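Local coordinates for Mgp-operon protein 3 (Mycoplasma pneumoniae, PDB 6RJ1) that probably serves as an extracellular, membrane-anchored adhesin subunit through which the human pathogen attaches to host cells, at residues V64-D68 with K231-S235; Y138-E142 with S156-L161; V509-L513 with L533-A537. One frame throughout, in Å; residues are numbered along the deposited sequence.

Interaction 1: residues V64-D68 with K231-S235; sequences VKFQD and KLNES
Both ends of the N233 amide grip the backbone of F66. Its OD1 accepts the backbone N-H of F66 at 3.1 Å, nearly straight at 160° and lying in the plane of the amide carbonyl, at an oxygen lone pair. ND2 of the same amide donates to F66 O at 2.8 Å, a more bent bond whose donor is tilted from the plane of that carbonyl. The side chain thus stands in for a neighbouring strand, satisfying N-H and C=O of one residue. Beside it lies the tightly packed part. The F66 ring, swung anti to its own backbone N (chi1 170°), offers one face to L232, whose CD2 sits 4.1 Å from the ring centroid in a CH-pi contact, while N233 ND2 comes to the ring edge at 3.5 Å from CD2 of F66. L161 and Q162 of helix 157-163 touch the same phenylalanine. In the fold, strand 64-66 pairs antiparallel with strand 82-84, and the asparagine reaches it from a type I beta turn, K231 to E234, in the loop between strands 229-230 and 239-241. The turn is closed by the bond from E234 N to K231 O, and E234 OE1 takes the N-H of K231 from above the carboxylate plane. Toward D68, which like K231 is partly exposed while F66 and L232 are buried, the contact is looser and polar. D68 OD1 comes within 3.1 Å of N233 ND2, but the angle is too poor for a hydrogen bond, and OD2 stays 5.8 Å from K231 NZ, which is salt-bridged to D163.

Interaction 2: residues Y138-E142 with S156-L161; sequences YVKQE and SLYKTL
E142 runs past Y158 to S156 and K159 at the start of helix 157-163, and can be followed outward from its backbone. Its CB rests 3.9 Å from CD2 of the Y158 ring; CG comes closer to that same CD2, at 3.5 Å. Beyond it the chain, somewhat bent at chi2 (-149°), runs on to bring the carboxylate to the helix start, with CD 3.1 Å from S156 OG. There OE1 forms a salt bridge with K159 NZ at 2.8 Å, met on the syn side and 16° out of the carboxylate plane, while OE2 receives a weak hydrogen bond from S156 OG at 2.9 Å. The serine is the N-cap of the helix: its OG also accepts the backbone N-H of K159, at 3.1 Å, so one hydroxyl joins the helix start to the glutamate. The loop after strand 125-135 runs across this end of the helix, with E142 N over the centre of one face of the Y158 ring and Q141 CA nearer the rim; the tyrosine OH bonds to Q67 O. At the apolar end, V139 and L161 meet tip to tip, CG2 of the valine lying 3.8 Å from CD1 of the leucine. W492 touches both.

Interaction 3: residues V509-L513 with L533-A537; sequences VENQL and LTQPA
V509 and Q535 meet at about a right angle where residues 509-511 of helix 503-511 pack against the loop leading into strand 538-546, a helix-to-loop contact buried within the MgpC adhesin family region, which belongs to the beta-propeller clan. CG1 of V509, anti to the backbone N, touches the amide oxygen OE1 of Q535 at 3.5 Å; that oxygen also has a weak hydrogen bond from K556 NZ. Next along the helix, E510 makes the polar link. Its chain runs out extended beyond CG, and OE2 accepts a hydrogen bond from T534 OG1 at 2.9 Å. The bond uses the anti lone pair, the one facing away from the other carboxylate oxygen, so the hydroxyl comes in from the outer side of the group. T534 CB follows its hydroxyl, lying 3.4 Å from the same OE2. L513 brings the chain back to the loop, and its N-H bonds to the carbonyl oxygen of E510. The two methyls of this leucine divide the work. L513 CD1 lies against the loop backbone, 3.7 Å from T534 C. L513 CD2 instead slides past the proline, 3.8 Å from P536 CD, and also meets Q535 OE1. A559 of strand 549-563 touches L513, Q535 and P536, so the contact sits against that strand. The Q535 side chain bends at chi2 (59°), and its NE2 gives a 2.8 Å hydrogen bond to A537 O, reaching a lone pair of that oxygen within the plane of its carbonyl, with the acceptor close to the plane of the glutamine amide.

Interactions 1 and 2 form one continuous patch, their centres 13 Å apart. In sequence, both segments of interaction 2 fall between residues 64-68 and 231-235. They are tied by Y158 OH to Q67 O at 2.7 Å, a probable hydrogen bond; the rings of Y158 and F66 also meet, with planes at about 45°, and L232 CD2 lies 3.6 Å from L161 O. Helix 157-163 then carries the packing inward: L157 CD1 touches L533 CD1 of interaction 3 at 3.7 Å, with centres 16 Å apart. Interactions 1 and 3 do not touch, their nearest atoms being about 10 Å apart, so interaction 2 bridges them.

Interaction 1: residues V64-D68 with K231-S235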
# COMPACT_ATOMS: atom_id res chain seq x y z
N VAL A 64 22.02 -1.22 -1.72
CA VAL A 64 21.69 -2.38 -2.54
C VAL A 64 22.04 -2.13 -4.01
O VAL A 64 21.87 -1.02 -4.51
CB VAL A 64 20.22 -2.88 -2.32
CG1 VAL A 64 19.92 -4.13 -3.13
CG2 VAL A 64 19.93 -3.13 -0.84
N LYS A 65 22.56 -3.17 -4.69
CA LYS A 65 22.87 -3.12 -6.11
C LYS A 65 22.18 -4.26 -6.87
O LYS A 65 21.99 -5.36 -6.33
CB LYS A 65 24.39 -3.06 -6.39
CG LYS A 65 25.19 -4.35 -6.16
CD LYS A 65 26.62 -4.27 -6.67
CE LYS A 65 27.45 -5.51 -6.39
NZ LYS A 65 27.68 -5.73 -4.93
N PHE A 66 21.77 -3.97 -8.10
CA PHE A 66 21.17 -4.94 -9.01
C PHE A 66 22.11 -5.09 -10.21
O PHE A 66 22.47 -4.09 -10.84
CB PHE A 66 19.75 -4.52 -9.42
CG PHE A 66 19.12 -5.33 -10.54
CD1 PHE A 66 18.78 -6.66 -10.34
CD2 PHE A 66 18.86 -4.75 -11.77
CE1 PHE A 66 18.19 -7.40 -11.37
CE2 PHE A 66 18.27 -5.50 -12.80
CZ PHE A 66 17.94 -6.82 -12.59
N GLN A 67 22.56 -6.31 -10.48
CA GLN A 67 23.45 -6.55 -11.60
C GLN A 67 22.64 -6.75 -12.88
O GLN A 67 22.00 -7.78 -13.06
CB GLN A 67 24.40 -7.73 -11.34
CG GLN A 67 25.90 -7.37 -11.41
CD GLN A 67 26.39 -6.80 -12.73
OE1 GLN A 67 27.19 -5.85 -12.75
NE2 GLN A 67 25.94 -7.35 -13.86
N ASP A 68 22.63 -5.71 -13.73
CA ASP A 68 21.94 -5.70 -15.02
C ASP A 68 22.95 -5.53 -16.13
O ASP A 68 23.77 -4.61 -16.08
CB ASP A 68 20.85 -4.61 -15.07
CG ASP A 68 21.35 -3.17 -14.95
OD1 ASP A 68 22.25 -2.91 -14.11
OD2 ASP A 68 20.84 -2.31 -15.69
N LYS A 231 14.42 3.07 -12.95
CA LYS A 231 14.88 1.70 -12.96
C LYS A 231 15.52 1.39 -11.59
O LYS A 231 15.84 2.31 -10.84
CB LYS A 231 15.87 1.46 -14.11
CG LYS A 231 15.20 1.34 -15.47
CD LYS A 231 16.09 0.58 -16.46
CE LYS A 231 15.32 0.20 -17.70
NZ LYS A 231 16.13 -0.65 -18.61
N LEU A 232 15.67 0.11 -11.27
CA LEU A 232 16.21 -0.39 -10.00
C LEU A 232 17.52 0.28 -9.55
O LEU A 232 17.64 0.64 -8.38
CB LEU A 232 16.36 -1.91 -10.10
CG LEU A 232 15.34 -2.79 -9.35
CD1 LEU A 232 13.95 -2.19 -9.29
CD2 LEU A 232 15.31 -4.18 -9.93
N ASN A 233 18.46 0.49 -10.49
CA ASN A 233 19.76 1.11 -10.22
C ASN A 233 19.76 2.64 -10.40
O ASN A 233 20.77 3.30 -10.11
CB ASN A 233 20.87 0.45 -11.03
CG ASN A 233 21.13 -0.97 -10.61
OD1 ASN A 233 21.54 -1.24 -9.47
ND2 ASN A 233 20.89 -1.91 -11.50
N GLU A 234 18.63 3.20 -10.85
CA GLU A 234 18.45 4.64 -11.01
C GLU A 234 17.99 5.20 -9.67
O GLU A 234 17.60 4.44 -8.78
CB GLU A 234 17.44 4.96 -12.13
CG GLU A 234 18.00 4.86 -13.53
CD GLU A 234 17.02 4.98 -14.69
OE1 GLU A 234 15.79 5.03 -14.44
OE2 GLU A 234 17.48 5.02 -15.85
N SER A 235 18.04 6.53 -9.52
CA SER A 235 17.57 7.18 -8.29
C SER A 235 16.40 8.10 -8.57
O SER A 235 16.37 8.77 -9.61
CB SER A 235 18.69 7.99 -7.65
OG SER A 235 19.75 7.15 -7.24

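Interaction 2: residues Y138-E142 with S156-L161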
# COMPACT_ATOMS: atom_id res chain seq x y z
N TYR A 138 15.83 -13.75 -3.74
CA TYR A 138 16.68 -14.34 -4.77
C TYR A 138 16.16 -14.12 -6.19
O TYR A 138 14.98 -14.31 -6.47
CB TYR A 138 16.96 -15.82 -4.49
CG TYR A 138 17.92 -16.46 -5.48
CD1 TYR A 138 19.29 -16.43 -5.27
CD2 TYR A 138 17.45 -17.09 -6.63
CE1 TYR A 138 20.18 -17.01 -6.19
CE2 TYR A 138 18.33 -17.63 -7.57
CZ TYR A 138 19.69 -17.60 -7.33
OH TYR A 138 20.54 -18.17 -8.25
N VAL A 139 17.08 -13.73 -7.09
CA VAL A 139 16.84 -13.54 -8.52
C VAL A 139 18.15 -13.88 -9.25
O VAL A 139 19.17 -13.24 -9.03
CB VAL A 139 16.18 -12.20 -8.92
CG1 VAL A 139 17.03 -10.98 -8.54
CG2 VAL A 139 15.83 -12.18 -10.40
N LYS A 140 18.12 -14.97 -10.04
CA LYS A 140 19.30 -15.50 -10.72
C LYS A 140 19.74 -14.64 -11.90
O LYS A 140 18.92 -14.33 -12.78
CB LYS A 140 19.06 -16.98 -11.12
CG LYS A 140 20.11 -17.63 -12.02
CD LYS A 140 19.46 -18.10 -13.34
CE LYS A 140 20.40 -18.80 -14.28
NZ LYS A 140 20.68 -20.20 -13.86
N GLN A 141 21.03 -14.25 -11.91
CA GLN A 141 21.66 -13.47 -12.99
C GLN A 141 21.71 -14.41 -14.18
O GLN A 141 22.25 -15.51 -14.07
CB GLN A 141 23.07 -13.02 -12.58
CG GLN A 141 23.27 -11.53 -12.80
CD GLN A 141 24.67 -11.09 -12.49
OE1 GLN A 141 25.43 -10.71 -13.39
NE2 GLN A 141 25.04 -11.10 -11.21
N GLU A 142 21.08 -14.01 -15.29
CA GLU A 142 20.90 -14.89 -16.44
C GLU A 142 22.18 -15.13 -17.26
O GLU A 142 23.03 -15.88 -16.78
CB GLU A 142 19.73 -14.41 -17.29
CG GLU A 142 18.43 -14.54 -16.51
CD GLU A 142 17.18 -14.82 -17.29
OE1 GLU A 142 16.92 -14.10 -18.29
OE2 GLU A 142 16.43 -15.74 -16.89
N SER A 156 10.98 -15.35 -16.78
CA SER A 156 12.14 -14.77 -16.11
C SER A 156 11.84 -13.49 -15.35
O SER A 156 11.59 -12.44 -15.95
CB SER A 156 13.27 -14.54 -17.12
OG SER A 156 14.35 -13.81 -16.55
N LEU A 157 11.94 -13.56 -14.01
CA LEU A 157 11.78 -12.41 -13.13
C LEU A 157 12.94 -11.44 -13.36
O LEU A 157 12.73 -10.23 -13.36
CB LEU A 157 11.72 -12.88 -11.66
CG LEU A 157 11.68 -11.82 -10.54
CD1 LEU A 157 10.51 -10.84 -10.71
CD2 LEU A 157 11.57 -12.48 -9.21
N TYR A 158 14.15 -11.97 -13.63
CA TYR A 158 15.34 -11.18 -13.93
C TYR A 158 15.09 -10.22 -15.11
O TYR A 158 15.43 -9.04 -15.02
CB TYR A 158 16.55 -12.09 -14.21
CG TYR A 158 17.80 -11.29 -14.50
CD1 TYR A 158 18.52 -10.68 -13.48
CD2 TYR A 158 18.23 -11.08 -15.81
CE1 TYR A 158 19.64 -9.90 -13.75
CE2 TYR A 158 19.35 -10.31 -16.09
CZ TYR A 158 20.04 -9.70 -15.06
OH TYR A 158 21.13 -8.92 -15.31
N LYS A 159 14.47 -10.73 -16.19
CA LYS A 159 14.15 -9.94 -17.38
C LYS A 159 13.21 -8.79 -17.06
O LYS A 159 13.42 -7.68 -17.56
CB LYS A 159 13.60 -10.83 -18.51
CG LYS A 159 14.67 -11.66 -19.19
CD LYS A 159 14.18 -12.28 -20.48
CE LYS A 159 15.22 -13.17 -21.13
NZ LYS A 159 15.24 -14.53 -20.52
N THR A 160 12.21 -9.03 -16.17
CA THR A 160 11.24 -8.02 -15.72
C THR A 160 11.95 -6.91 -14.95
O THR A 160 11.68 -5.74 -15.19
CB THR A 160 10.16 -8.65 -14.82
OG1 THR A 160 9.59 -9.79 -15.45
CG2 THR A 160 9.04 -7.65 -14.43
N LEU A 161 12.85 -7.30 -14.02
CA LEU A 161 13.59 -6.38 -13.16
C LEU A 161 14.55 -5.48 -13.92
O LEU A 161 14.77 -4.34 -13.52
CB LEU A 161 14.29 -7.13 -12.03
CG LEU A 161 13.37 -7.88 -11.05
CD1 LEU A 161 14.16 -8.81 -10.16
CD2 LEU A 161 12.49 -6.92 -10.23

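Interaction 3: residues V509-L513 with L533-A537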
# COMPACT_ATOMS: atom_id res chain seq x y z
N VAL A 509 -6.66 -8.00 -12.67
CA VAL A 509 -5.38 -7.48 -12.18
C VAL A 509 -4.25 -7.95 -13.09
O VAL A 509 -3.48 -7.12 -13.58
CB VAL A 509 -5.14 -7.84 -10.69
CG1 VAL A 509 -3.77 -7.35 -10.20
CG2 VAL A 509 -6.25 -7.30 -9.80
N GLU A 510 -4.18 -9.28 -13.33
CA GLU A 510 -3.15 -9.94 -14.13
C GLU A 510 -3.13 -9.55 -15.59
O GLU A 510 -2.05 -9.50 -16.18
CB GLU A 510 -3.23 -11.47 -13.98
CG GLU A 510 -2.73 -11.98 -12.64
CD GLU A 510 -2.70 -13.49 -12.46
OE1 GLU A 510 -3.36 -14.20 -13.26
OE2 GLU A 510 -2.02 -13.96 -11.52
N ASN A 511 -4.30 -9.28 -16.19
CA ASN A 511 -4.37 -8.90 -17.61
C ASN A 511 -3.79 -7.52 -17.85
O ASN A 511 -3.22 -7.27 -18.91
CB ASN A 511 -5.79 -9.03 -18.17
CG ASN A 511 -6.26 -10.45 -18.30
OD1 ASN A 511 -5.50 -11.41 -18.09
ND2 ASN A 511 -7.53 -10.62 -18.64
N GLN A 512 -3.89 -6.64 -16.85
CA GLN A 512 -3.35 -5.29 -16.97
C GLN A 512 -1.85 -5.24 -16.66
O GLN A 512 -1.23 -4.21 -16.91
CB GLN A 512 -4.17 -4.29 -16.14
CG GLN A 512 -4.36 -2.98 -16.88
CD GLN A 512 -5.48 -2.13 -16.34
OE1 GLN A 512 -5.27 -0.99 -15.93
NE2 GLN A 512 -6.71 -2.64 -16.39
N LEU A 513 -1.24 -6.37 -16.19
CA LEU A 513 0.18 -6.45 -15.87
C LEU A 513 1.06 -6.29 -17.09
O LEU A 513 2.18 -5.80 -16.99
CB LEU A 513 0.55 -7.75 -15.12
CG LEU A 513 0.07 -7.91 -13.66
CD1 LEU A 513 0.33 -9.32 -13.16
CD2 LEU A 513 0.76 -6.94 -12.72
N LEU A 533 4.24 -14.30 -13.95
CA LEU A 533 4.25 -13.82 -12.57
C LEU A 533 2.94 -13.09 -12.25
O LEU A 533 2.15 -12.79 -13.16
CB LEU A 533 5.50 -12.96 -12.31
CG LEU A 533 6.85 -13.67 -12.50
CD1 LEU A 533 7.97 -12.69 -12.69
CD2 LEU A 533 7.17 -14.64 -11.35
N THR A 534 2.66 -12.87 -10.96
CA THR A 534 1.41 -12.24 -10.53
C THR A 534 1.70 -10.81 -10.01
O THR A 534 2.76 -10.25 -10.31
CB THR A 534 0.62 -13.18 -9.57
OG1 THR A 534 -0.68 -12.64 -9.34
CG2 THR A 534 1.34 -13.45 -8.24
N GLN A 535 0.73 -10.22 -9.26
CA GLN A 535 0.81 -8.87 -8.70
C GLN A 535 2.13 -8.68 -7.92
O GLN A 535 2.42 -9.46 -7.01
CB GLN A 535 -0.46 -8.52 -7.88
CG GLN A 535 -0.47 -7.16 -7.17
CD GLN A 535 -0.31 -5.96 -8.06
OE1 GLN A 535 -0.80 -5.91 -9.19
NE2 GLN A 535 0.37 -4.95 -7.54
N PRO A 536 2.97 -7.71 -8.34
CA PRO A 536 4.29 -7.55 -7.72
C PRO A 536 4.39 -6.69 -6.46
O PRO A 536 5.35 -6.84 -5.72
CB PRO A 536 5.09 -6.90 -8.84
CG PRO A 536 4.09 -5.99 -9.47
CD PRO A 536 2.81 -6.77 -9.47
N ALA A 537 3.51 -5.70 -6.28
CA ALA A 537 3.65 -4.76 -5.19
C ALA A 537 2.39 -4.49 -4.40
O ALA A 537 1.27 -4.58 -4.92
CB ALA A 537 4.23 -3.45 -5.71